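Local coordinates for protein FimX (Pseudomonas aeruginosa PAO1, PDB 3HV8) that binds the ligand C2E in the pocket of its EAL domain, a curled alpha/beta fold of the TIM-barrel type, at residues 86-89 and 90-94; 132-135 and 136-140; 228-232 and 233-237; 245-249 and 250-254. All coordinates share one frame; numbering follows the deposited sequence.

Contact 1: 86-89 and 90-94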
# COMPACT_ATOMS: atom_id res chain seq x y z
N TRP A 86 -1.17 14.66 3.54
CA TRP A 86 -0.46 15.22 2.38
C TRP A 86 -0.43 14.19 1.25
O TRP A 86 -0.72 14.49 0.09
CB TRP A 86 0.97 15.65 2.76
CG TRP A 86 1.65 16.43 1.68
CD1 TRP A 86 1.71 17.81 1.59
CD2 TRP A 86 2.34 15.93 0.54
NE1 TRP A 86 2.39 18.17 0.47
CE2 TRP A 86 2.78 17.04 -0.21
CE3 TRP A 86 2.62 14.64 0.06
CZ2 TRP A 86 3.50 16.92 -1.40
CZ3 TRP A 86 3.34 14.51 -1.13
CH2 TRP A 86 3.76 15.65 -1.85
N VAL A 87 -0.10 12.94 1.59
CA VAL A 87 -0.01 11.90 0.59
C VAL A 87 -1.37 11.64 -0.04
O VAL A 87 -1.49 11.55 -1.25
CB VAL A 87 0.55 10.60 1.19
CG1 VAL A 87 0.41 9.44 0.18
CG2 VAL A 87 2.02 10.78 1.63
N ILE A 88 -2.39 11.52 0.81
CA ILE A 88 -3.74 11.21 0.34
C ILE A 88 -4.27 12.36 -0.51
O ILE A 88 -4.84 12.13 -1.57
CB ILE A 88 -4.69 10.94 1.50
CG1 ILE A 88 -4.25 9.69 2.27
CG2 ILE A 88 -6.14 10.79 1.01
CD1 ILE A 88 -4.91 9.55 3.63
N LEU A 89 -4.10 13.59 -0.05
CA LEU A 89 -4.59 14.74 -0.80
C LEU A 89 -3.98 14.78 -2.19
O LEU A 89 -4.67 15.02 -3.20
CB LEU A 89 -4.27 16.02 -0.04
CG LEU A 89 -4.91 17.27 -0.61
CD1 LEU A 89 -6.41 17.19 -0.38
CD2 LEU A 89 -4.31 18.50 0.05
N ASN A 90 -2.68 14.55 -2.27
CA ASN A 90 -1.98 14.59 -3.54
C ASN A 90 -2.25 13.39 -4.42
O ASN A 90 -2.30 13.50 -5.64
CB ASN A 90 -0.50 14.84 -3.31
CG ASN A 90 -0.23 16.28 -2.96
OD1 ASN A 90 -0.04 16.63 -1.79
ND2 ASN A 90 -0.32 17.13 -3.97
N SER A 91 -2.47 12.24 -3.80
CA SER A 91 -2.84 11.06 -4.56
C SER A 91 -4.18 11.29 -5.24
O SER A 91 -4.34 11.00 -6.43
CB SER A 91 -2.92 9.84 -3.65
OG SER A 91 -1.61 9.49 -3.23
N ILE A 92 -5.14 11.83 -4.48
CA ILE A 92 -6.47 12.12 -5.00
C ILE A 92 -6.37 13.07 -6.19
O ILE A 92 -7.03 12.87 -7.21
CB ILE A 92 -7.37 12.77 -3.91
CG1 ILE A 92 -7.83 11.71 -2.91
CG2 ILE A 92 -8.56 13.49 -4.56
CD1 ILE A 92 -8.45 12.26 -1.65
N LYS A 93 -5.53 14.08 -6.06
CA LYS A 93 -5.33 15.06 -7.13
C LYS A 93 -4.70 14.46 -8.39
O LYS A 93 -5.28 14.54 -9.48
CB LYS A 93 -4.49 16.23 -6.63
CG LYS A 93 -4.37 17.37 -7.62
CD LYS A 93 -3.64 18.55 -7.01
CE LYS A 93 -3.48 19.67 -8.04
NZ LYS A 93 -2.88 19.16 -9.30
N LEU A 94 -3.50 13.88 -8.25
CA LEU A 94 -2.77 13.30 -9.38
C LEU A 94 -3.60 12.24 -10.06
O LEU A 94 -3.50 12.03 -11.28
CB LEU A 94 -1.44 12.69 -8.92
CG LEU A 94 -0.23 13.63 -8.88
CD1 LEU A 94 0.91 12.99 -8.10
CD2 LEU A 94 0.21 13.99 -10.29
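Asn90 and Trp86 meet one helical turn apart, on the flank of the helix that faces strand 33-42. The backbone bond runs from Asn90 N to Trp86 O at 3.1 Å. Trp86 CG lies anti to the backbone N (chi1 -170°), which swings the ring along the helix toward the next turn. The end of the Asn90 side chain then sits over the centre of one indole face, its CG 4.1 Å from Trp86 CZ2, with amide and ring planes tilted about 40° apart. Which end of that amide is oxygen is doubtful, so the firm part is the coverage, not the polarity. Leu89, exposed and pointing away, contributes mainly through its backbone: its carbonyl O receives Lys93 N at 3.1 Å.

Ile88 shows the apolar version of the same i to i+4 spacing. The branch Ile88 CG2 touches Ile92 CD1 at 3.8 Å. Along the backbone, Ile92 N donates to Ile88 O at 2.9 Å and an angle of 167°. Between these two flanks, Val87 O is gripped twice by one residue: Ser91 N reaches it at 2.8 Å, and the hydroxyl Ser91 OG at 2.9 Å from well above the carbonyl plane. A buried hydroxyl is thereby satisfied inside its own helix.

Around helix 80-96, Ile88 and Ile92 pack on helix 121-132, Ile88 reaching Val109 as well. Val87 and Ser91 lie against strands 49-58 and 105-110, with Val87 also touching C2E, and Trp86 lies on Leu35 of strand 33-42 while its NE1 bonds to Asn31.

Contact 2: 132-135 and 136-140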
# COMPACT_ATOMS: atom_id res chain seq x y z
N ALA A 132 -12.89 16.51 -5.04
CA ALA A 132 -12.18 16.20 -6.27
C ALA A 132 -13.10 15.45 -7.23
O ALA A 132 -12.75 15.21 -8.38
CB ALA A 132 -10.94 15.37 -5.98
N ARG A 133 -14.28 15.08 -6.73
CA ARG A 133 -15.23 14.36 -7.56
C ARG A 133 -14.53 13.11 -8.06
O ARG A 133 -14.33 12.91 -9.27
CB ARG A 133 -15.67 15.25 -8.72
CG ARG A 133 -16.03 16.66 -8.28
CD ARG A 133 -17.51 16.79 -7.97
NE ARG A 133 -18.20 17.46 -9.07
CZ ARG A 133 -19.46 17.24 -9.42
NH1 ARG A 133 -20.19 16.34 -8.76
NH2 ARG A 133 -19.99 17.91 -10.43
N LEU A 134 -14.12 12.28 -7.10
CA LEU A 134 -13.41 11.05 -7.39
C LEU A 134 -14.39 9.90 -7.55
O LEU A 134 -15.30 9.73 -6.74
CB LEU A 134 -12.40 10.74 -6.28
CG LEU A 134 -11.16 9.95 -6.73
CD1 LEU A 134 -10.34 10.80 -7.65
CD2 LEU A 134 -10.31 9.50 -5.54
N PRO A 135 -14.20 9.11 -8.61
CA PRO A 135 -15.02 7.92 -8.89
C PRO A 135 -14.85 6.88 -7.79
O PRO A 135 -13.82 6.88 -7.13
CB PRO A 135 -14.42 7.39 -10.19
CG PRO A 135 -13.75 8.57 -10.82
CD PRO A 135 -13.23 9.38 -9.68
N PRO A 136 -15.85 6.00 -7.62
CA PRO A 136 -15.79 4.94 -6.60
C PRO A 136 -14.70 3.95 -6.98
O PRO A 136 -14.36 3.86 -8.16
CB PRO A 136 -17.16 4.26 -6.68
CG PRO A 136 -17.95 5.03 -7.70
CD PRO A 136 -17.00 5.82 -8.52
N GLU A 137 -14.17 3.22 -6.01
CA GLU A 137 -13.07 2.28 -6.25
C GLU A 137 -11.91 2.93 -7.01
O GLU A 137 -11.47 2.42 -8.05
CB GLU A 137 -13.55 1.04 -7.02
CG GLU A 137 -15.03 0.74 -6.92
CD GLU A 137 -15.51 0.56 -5.49
OE1 GLU A 137 -16.68 0.93 -5.22
OE2 GLU A 137 -14.73 0.06 -4.65
N SER A 138 -11.42 4.05 -6.51
CA SER A 138 -10.23 4.67 -7.10
C SER A 138 -9.03 4.48 -6.18
O SER A 138 -7.90 4.39 -6.65
CB SER A 138 -10.45 6.16 -7.32
OG SER A 138 -11.30 6.40 -8.43
N LEU A 139 -9.30 4.45 -4.88
CA LEU A 139 -8.26 4.36 -3.87
C LEU A 139 -8.33 3.05 -3.09
O LEU A 139 -9.41 2.61 -2.70
CB LEU A 139 -8.42 5.49 -2.85
CG LEU A 139 -7.54 6.74 -2.94
CD1 LEU A 139 -7.00 7.00 -4.34
CD2 LEU A 139 -8.29 7.97 -2.38
N VAL A 140 -7.16 2.47 -2.84
CA VAL A 140 -7.03 1.32 -1.96
C VAL A 140 -6.08 1.70 -0.84
O VAL A 140 -4.91 2.04 -1.12
CB VAL A 140 -6.41 0.11 -2.70
CG1 VAL A 140 -6.43 -1.11 -1.78
CG2 VAL A 140 -7.12 -0.17 -4.03
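Ser138 and Pro135 face each other across a short turn, and their meeting marks the tight part of this contact. The hydroxyl Ser138 OG donates to Pro135 O at 2.9 Å. It approaches from above the carbonyl plane, 50° out of it, so the bond bridges the turn without following a lone pair. A chi1 of -75° sets OG beside its own backbone nitrogen, where it meets that carbonyl and also lies close to the Pro135 ring. The CB of Ser138 itself points toward the preceding residues. There Leu134 CD2 rests on Ser138 CB at 3.8 Å, and the same methyl meets Leu139 CD2 at 4.1 Å, the two leucine side chains crossing at about a right angle. Leu129 and helix 80-96 continue this apolar patch: Leu134 and Leu139 both lie on Leu129, and Leu139 also touches Ile92 and Leu95.

The other side is built quite differently. Pro135 and Pro136 are exposed, both in polyproline-like backbone conformation, and the closeness of their rings comes from the covalent link between them and is not packing. Beyond them Glu137 carries positive phi and turns its side chain away from the preceding residues, although its backbone bonds to His166.

The chain enters this bend from helix 121-132 through a Schellman motif, Arg133 being the residue of positive phi, and leaves it as strand 139-144. That strand pairs in parallel with strand 105-110, so the turn is the helix-to-strand return of a beta-alpha-beta crossover, the repeating element of the alpha/beta barrel, here in the EAL variant with an antiparallel strand.

Contact 3: 228-232 and 233-237. With C2E (9,9'-[(2R,3R,3aS,5S,7aR,9R,10R,10aS,12S,14aR)-3,5,10,12-tetrahydroxy-5,12-dioxidooctahydro-2H,7H-difuro[3,2-d:3',2'-j][1,3,7,9,2,8]tetraoxadiphosphacyclododecine-2,9-diyl]bis(2-amino-1,9-dihydro-6H-purin-6-one)), chain B.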
# COMPACT_ATOMS: atom_id res chain seq x y z
N PRO A 228 4.86 -9.15 -3.97
CA PRO A 228 5.85 -8.16 -4.35
C PRO A 228 7.27 -8.73 -4.39
O PRO A 228 7.48 -9.93 -4.22
CB PRO A 228 5.74 -7.15 -3.20
CG PRO A 228 5.52 -8.03 -2.01
CD PRO A 228 4.66 -9.19 -2.50
N PHE A 229 8.23 -7.83 -4.59
CA PHE A 229 9.67 -8.17 -4.62
C PHE A 229 10.04 -9.13 -5.75
O PHE A 229 10.98 -9.91 -5.63
CB PHE A 229 10.13 -8.71 -3.26
CG PHE A 229 10.36 -7.63 -2.22
CD1 PHE A 229 11.63 -7.38 -1.73
CD2 PHE A 229 9.31 -6.86 -1.75
CE1 PHE A 229 11.85 -6.39 -0.78
CE2 PHE A 229 9.52 -5.86 -0.80
CZ PHE A 229 10.79 -5.63 -0.32
N VAL A 230 9.29 -9.08 -6.85
CA VAL A 230 9.65 -9.88 -8.02
C VAL A 230 10.87 -9.24 -8.68
O VAL A 230 10.80 -8.14 -9.21
CB VAL A 230 8.48 -9.99 -9.01
CG1 VAL A 230 8.91 -10.80 -10.25
CG2 VAL A 230 7.28 -10.65 -8.34
N GLU A 231 12.00 -9.95 -8.64
CA GLU A 231 13.23 -9.42 -9.23
C GLU A 231 13.83 -10.35 -10.28
O GLU A 231 14.92 -10.07 -10.78
CB GLU A 231 14.28 -9.15 -8.16
CG GLU A 231 13.78 -8.17 -7.07
CD GLU A 231 14.90 -7.63 -6.21
OE1 GLU A 231 14.65 -7.34 -5.02
OE2 GLU A 231 16.04 -7.51 -6.71
N SER A 232 13.12 -11.42 -10.63
CA SER A 232 13.66 -12.43 -11.56
C SER A 232 12.54 -13.13 -12.33
O SER A 232 11.41 -13.22 -11.86
CB SER A 232 14.49 -13.48 -10.82
OG SER A 232 13.72 -14.27 -9.93
N ALA A 233 12.89 -13.65 -13.51
CA ALA A 233 11.95 -14.41 -14.32
C ALA A 233 11.48 -15.69 -13.63
O ALA A 233 10.30 -16.05 -13.73
CB ALA A 233 12.58 -14.74 -15.67
N SER A 234 12.39 -16.38 -12.93
CA SER A 234 12.01 -17.60 -12.22
C SER A 234 10.96 -17.31 -11.17
O SER A 234 10.04 -18.10 -10.95
CB SER A 234 13.23 -18.28 -11.59
OG SER A 234 13.68 -17.59 -10.43
N VAL A 235 11.11 -16.18 -10.48
CA VAL A 235 10.13 -15.83 -9.47
C VAL A 235 8.80 -15.41 -10.10
O VAL A 235 7.75 -15.88 -9.67
CB VAL A 235 10.67 -14.77 -8.49
CG1 VAL A 235 9.54 -14.25 -7.62
CG2 VAL A 235 11.76 -15.39 -7.62
N LEU A 236 8.87 -14.58 -11.14
CA LEU A 236 7.66 -14.22 -11.90
C LEU A 236 6.91 -15.48 -12.33
O LEU A 236 5.71 -15.62 -12.10
CB LEU A 236 7.99 -13.32 -13.09
CG LEU A 236 6.81 -12.62 -13.77
CD1 LEU A 236 7.29 -11.46 -14.62
CD2 LEU A 236 5.95 -13.57 -14.59
N ALA A 237 7.62 -16.41 -12.95
CA ALA A 237 6.99 -17.64 -13.43
C ALA A 237 6.43 -18.53 -12.32
O ALA A 237 5.36 -19.12 -12.48
CB ALA A 237 7.97 -18.42 -14.30
P1 C2E B . 6.76 -1.37 2.05
O2P C2E B . 5.59 -2.45 2.08
O1P C2E B . 7.99 -2.08 2.48
O5' C2E B . 7.12 -0.83 0.60
C5' C2E B . 7.97 -1.65 -0.23
C4' C2E B . 9.46 -1.24 -0.18
O4' C2E B . 10.19 -2.09 -1.10
C3' C2E B . 9.52 0.16 -0.78
O3' C2E B . 10.53 0.92 -0.10
C2' C2E B . 9.85 -0.07 -2.27
O2' C2E B . 10.57 0.99 -2.87
C1' C2E B . 10.72 -1.33 -2.18
N9 C2E B . 10.72 -2.16 -3.38
C8 C2E B . 9.81 -2.13 -4.41
N7 C2E B . 10.04 -3.15 -5.22
C5 C2E B . 11.12 -3.84 -4.75
C6 C2E B . 11.81 -4.99 -5.20
O6 C2E B . 11.46 -5.64 -6.19
N1 C2E B . 12.86 -5.39 -4.47
C2 C2E B . 13.26 -4.72 -3.35
N2 C2E B . 14.34 -5.19 -2.66
N3 C2E B . 12.63 -3.65 -2.92
C4 C2E B . 11.56 -3.21 -3.59
P11 C2E B . 10.14 2.42 0.33
O21 C2E B . 11.42 3.07 0.99
O11 C2E B . 9.56 3.17 -0.80
O5A C2E B . 8.98 2.24 1.40
C5A C2E B . 9.27 1.55 2.62
C4A C2E B . 8.08 1.63 3.58
O4A C2E B . 7.81 3.01 3.89
C3A C2E B . 6.76 1.10 3.00
O3A C2E B . 6.60 -0.30 3.20
C2A C2E B . 5.75 1.81 3.91
O2A C2E B . 5.71 1.19 5.20
C1A C2E B . 6.43 3.17 4.11
N91 C2E B . 5.90 4.12 3.14
C81 C2E B . 6.35 4.38 1.88
N71 C2E B . 5.59 5.30 1.35
C51 C2E B . 4.66 5.71 2.26
C61 C2E B . 3.63 6.67 2.29
O61 C2E B . 3.28 7.33 1.30
N11 C2E B . 2.93 6.76 3.45
C21 C2E B . 3.21 5.99 4.55
N21 C2E B . 2.44 6.12 5.67
N31 C2E B . 4.15 5.08 4.53
C41 C2E B . 4.88 4.95 3.42
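Ser232 opens helix 233-242 with two hydrogen bonds to the residues that follow it. As N-cap it uses its hydroxyl: Val235 N donates to Ser232 OG at 3.3 Å and 151°, a bond made possible by a chi1 of 66° that holds OG between the backbone nitrogen and carbonyl carbon. Its carbonyl starts the regular helical pattern, taking Leu236 N on Ser232 O at 3.0 Å in a nearly straight bond (173°).

Apolar contact is lighter. Val230 CG1 rests on Leu236 CB at 3.9 Å, and both residues lean on Ile247. Such a loop from a parallel strand's C-terminal end into the next helix is where alpha/beta barrels commonly bind ligands, and here it reaches C2E.

The ligand contacts are polar and aromatic. Glu231, extended beyond CG, presents a single oxygen: C2E N1 donates to Glu231 OE1 at 2.7 Å, and C2E N2 adds a weak bond to the same atom at 3.2 Å. Phe229 offers one ring face to the purine, set off toward the ring's rim, with Phe229 CE1 only 3.3 Å from C2E N2.

Contact 4: 245-249 and 250-254. With C2E (9,9'-[(2R,3R,3aS,5S,7aR,9R,10R,10aS,12S,14aR)-3,5,10,12-tetrahydroxy-5,12-dioxidooctahydro-2H,7H-difuro[3,2-d:3',2'-j][1,3,7,9,2,8]tetraoxadiphosphacyclododecine-2,9-diyl]bis(2-amino-1,9-dihydro-6H-purin-6-one)), chain B.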
# COMPACT_ATOMS: atom_id res chain seq x y z
N THR A 245 -2.73 -13.34 -7.99
CA THR A 245 -3.55 -12.50 -8.86
C THR A 245 -2.83 -11.26 -9.38
O THR A 245 -3.15 -10.77 -10.47
CB THR A 245 -4.94 -12.13 -8.27
OG1 THR A 245 -4.80 -11.87 -6.88
CG2 THR A 245 -5.92 -13.28 -8.45
N TYR A 246 -1.86 -10.75 -8.61
CA TYR A 246 -1.07 -9.60 -8.98
C TYR A 246 0.36 -9.78 -8.51
O TYR A 246 0.62 -10.46 -7.51
CB TYR A 246 -1.57 -8.30 -8.32
CG TYR A 246 -3.00 -7.92 -8.60
CD1 TYR A 246 -3.31 -7.02 -9.61
CD2 TYR A 246 -4.03 -8.41 -7.81
CE1 TYR A 246 -4.63 -6.66 -9.87
CE2 TYR A 246 -5.35 -8.06 -8.07
CZ TYR A 246 -5.63 -7.17 -9.08
OH TYR A 246 -6.94 -6.81 -9.33
N ILE A 247 1.28 -9.15 -9.25
CA ILE A 247 2.67 -9.10 -8.85
C ILE A 247 3.25 -7.69 -8.97
O ILE A 247 2.69 -6.81 -9.64
CB ILE A 247 3.53 -10.11 -9.67
CG1 ILE A 247 3.41 -9.82 -11.16
CG2 ILE A 247 3.15 -11.55 -9.30
CD1 ILE A 247 4.34 -10.69 -12.02
N GLN A 248 4.37 -7.47 -8.29
CA GLN A 248 5.04 -6.19 -8.26
C GLN A 248 6.52 -6.46 -8.00
O GLN A 248 6.87 -7.44 -7.33
CB GLN A 248 4.47 -5.33 -7.13
CG GLN A 248 4.89 -3.88 -7.17
CD GLN A 248 4.60 -3.18 -5.87
OE1 GLN A 248 4.90 -3.70 -4.79
NE2 GLN A 248 4.04 -1.99 -5.95
N GLY A 249 7.38 -5.58 -8.53
CA GLY A 249 8.80 -5.70 -8.24
C GLY A 249 9.66 -4.95 -9.22
O GLY A 249 9.18 -4.48 -10.26
N TYR A 250 10.93 -4.81 -8.87
CA TYR A 250 11.90 -4.17 -9.76
C TYR A 250 11.93 -4.82 -11.15
O TYR A 250 12.18 -4.13 -12.14
CB TYR A 250 13.30 -4.20 -9.13
CG TYR A 250 13.50 -3.33 -7.91
CD1 TYR A 250 14.44 -3.67 -6.94
CD2 TYR A 250 12.75 -2.17 -7.72
CE1 TYR A 250 14.63 -2.88 -5.82
CE2 TYR A 250 12.94 -1.38 -6.60
CZ TYR A 250 13.88 -1.73 -5.66
OH TYR A 250 14.06 -0.94 -4.54
N TYR A 251 11.70 -6.12 -11.21
CA TYR A 251 11.71 -6.85 -12.49
C TYR A 251 10.66 -6.32 -13.47
O TYR A 251 10.89 -6.28 -14.68
CB TYR A 251 11.53 -8.35 -12.29
CG TYR A 251 11.93 -9.20 -13.48
CD1 TYR A 251 10.97 -9.70 -14.36
CD2 TYR A 251 13.26 -9.49 -13.73
CE1 TYR A 251 11.34 -10.47 -15.46
CE2 TYR A 251 13.64 -10.27 -14.82
CZ TYR A 251 12.68 -10.75 -15.68
OH TYR A 251 13.05 -11.53 -16.76
N LEU A 252 9.52 -5.90 -12.95
CA LEU A 252 8.46 -5.32 -13.76
C LEU A 252 8.71 -3.83 -13.99
O LEU A 252 8.80 -3.37 -15.13
CB LEU A 252 7.09 -5.54 -13.10
CG LEU A 252 6.81 -7.03 -12.87
CD1 LEU A 252 5.70 -7.24 -11.85
CD2 LEU A 252 6.47 -7.71 -14.20
N GLN A 253 8.83 -3.09 -12.89
CA GLN A 253 9.24 -1.69 -12.94
C GLN A 253 9.41 -1.23 -11.50
O GLN A 253 8.58 -1.55 -10.65
CB GLN A 253 8.23 -0.79 -13.65
CG GLN A 253 8.81 0.60 -13.93
CD GLN A 253 7.77 1.69 -14.08
OE1 GLN A 253 7.53 2.47 -13.16
NE2 GLN A 253 7.13 1.73 -15.24
N GLY A 254 10.48 -0.48 -11.23
CA GLY A 254 10.65 0.10 -9.90
C GLY A 254 9.82 1.36 -9.75
O GLY A 254 9.16 1.78 -10.71
P1 C2E B . 6.76 -1.37 2.05
O2P C2E B . 5.59 -2.45 2.08
O1P C2E B . 7.99 -2.08 2.48
O5' C2E B . 7.12 -0.83 0.60
C5' C2E B . 7.97 -1.65 -0.23
C4' C2E B . 9.46 -1.24 -0.18
O4' C2E B . 10.19 -2.09 -1.10
C3' C2E B . 9.52 0.16 -0.78
O3' C2E B . 10.53 0.92 -0.10
C2' C2E B . 9.85 -0.07 -2.27
O2' C2E B . 10.57 0.99 -2.87
C1' C2E B . 10.72 -1.33 -2.18
N9 C2E B . 10.72 -2.16 -3.38
C8 C2E B . 9.81 -2.13 -4.41
N7 C2E B . 10.04 -3.15 -5.22
C5 C2E B . 11.12 -3.84 -4.75
C6 C2E B . 11.81 -4.99 -5.20
O6 C2E B . 11.46 -5.64 -6.19
N1 C2E B . 12.86 -5.39 -4.47
C2 C2E B . 13.26 -4.72 -3.35
N2 C2E B . 14.34 -5.19 -2.66
N3 C2E B . 12.63 -3.65 -2.92
C4 C2E B . 11.56 -3.21 -3.59
P11 C2E B . 10.14 2.42 0.33
O21 C2E B . 11.42 3.07 0.99
O11 C2E B . 9.56 3.17 -0.80
O5A C2E B . 8.98 2.24 1.40
C5A C2E B . 9.27 1.55 2.62
C4A C2E B . 8.08 1.63 3.58
O4A C2E B . 7.81 3.01 3.89
C3A C2E B . 6.76 1.10 3.00
O3A C2E B . 6.60 -0.30 3.20
C2A C2E B . 5.75 1.81 3.91
O2A C2E B . 5.71 1.19 5.20
C1A C2E B . 6.43 3.17 4.11
N91 C2E B . 5.90 4.12 3.14
C81 C2E B . 6.35 4.38 1.88
N71 C2E B . 5.59 5.30 1.35
C51 C2E B . 4.66 5.71 2.26
C61 C2E B . 3.63 6.67 2.29
O61 C2E B . 3.28 7.33 1.30
N11 C2E B . 2.93 6.76 3.45
C21 C2E B . 3.21 5.99 4.55
N21 C2E B . 2.44 6.12 5.67
N31 C2E B . 4.15 5.08 4.53
C41 C2E B . 4.88 4.95 3.42
O HOH W 1 6.35 -3.37 -10.22
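In the C2E pocket, the loop that leaves strand 246-247 turns at Gly249 and at once presents Tyr250 to the ligand. Gly249 O is the pivot of the turn. Gln253 N reaches it at 3.0 Å, nearly along the C=O axis, and Leu252 N adds a weak bond at 3.1 Å, bent to 134°. One water closes the inside of the loop, accepting from Gly249 N at 3.0 Å and probably donating to Gln253 O. Gln253 O is also held by Gln38 NE2, a group that bonds C2E as well. The backbone of Gly249 is almost fully stretched (phi 161°, psi 168°), a conformation at which a beta carbon would press on the preceding carbonyl.

Beneath the turn, Ile247 and Leu252 cross at about a right angle. Leu252 has two conformers; in one its CD1 lies near Ile247 CG1, so this contact is doubtful in detail. Leu236 of helix 233-242 touches both residues.

On the ligand side, Tyr250 works through two groups. Its backbone Tyr250 N donates to C2E O6 at 2.9 Å, close to straight. Its ring lies beneath the same purine, with C2E C6 3.4 Å above the ring plane and over its centre, so that the base is held between Tyr250 and Phe229.

One residue thus grips the purine in two complementary ways. The tyrosine ring supports the flat base, while the main-chain N-H meets the oxygen O6, a donor placed to suit a 6-oxo purine whatever the side chain does.

From the N terminus, contact 1 closes single turns inside helix 80-96, and contact 2 then closes the return from helix 121-132 to strand 139-144. The two touch through Ile92, which packs on Ala132 and Leu139, tying neighbouring helices to the sheet. Contact 3 opens helix 233-242 after strand 224-227, and contact 4 closes the loop after strand 246-247. The centres of contacts 3 and 4 lie about 8 Å apart, and Val230 probably bonds through its backbone to both Gln248 and Tyr251. All four follow in series, none nesting or crossing. Contacts 1 and 3 lie on opposite sides of the chain's centre, yet C2E spans between Val87 and the purine site shared by contacts 3 and 4.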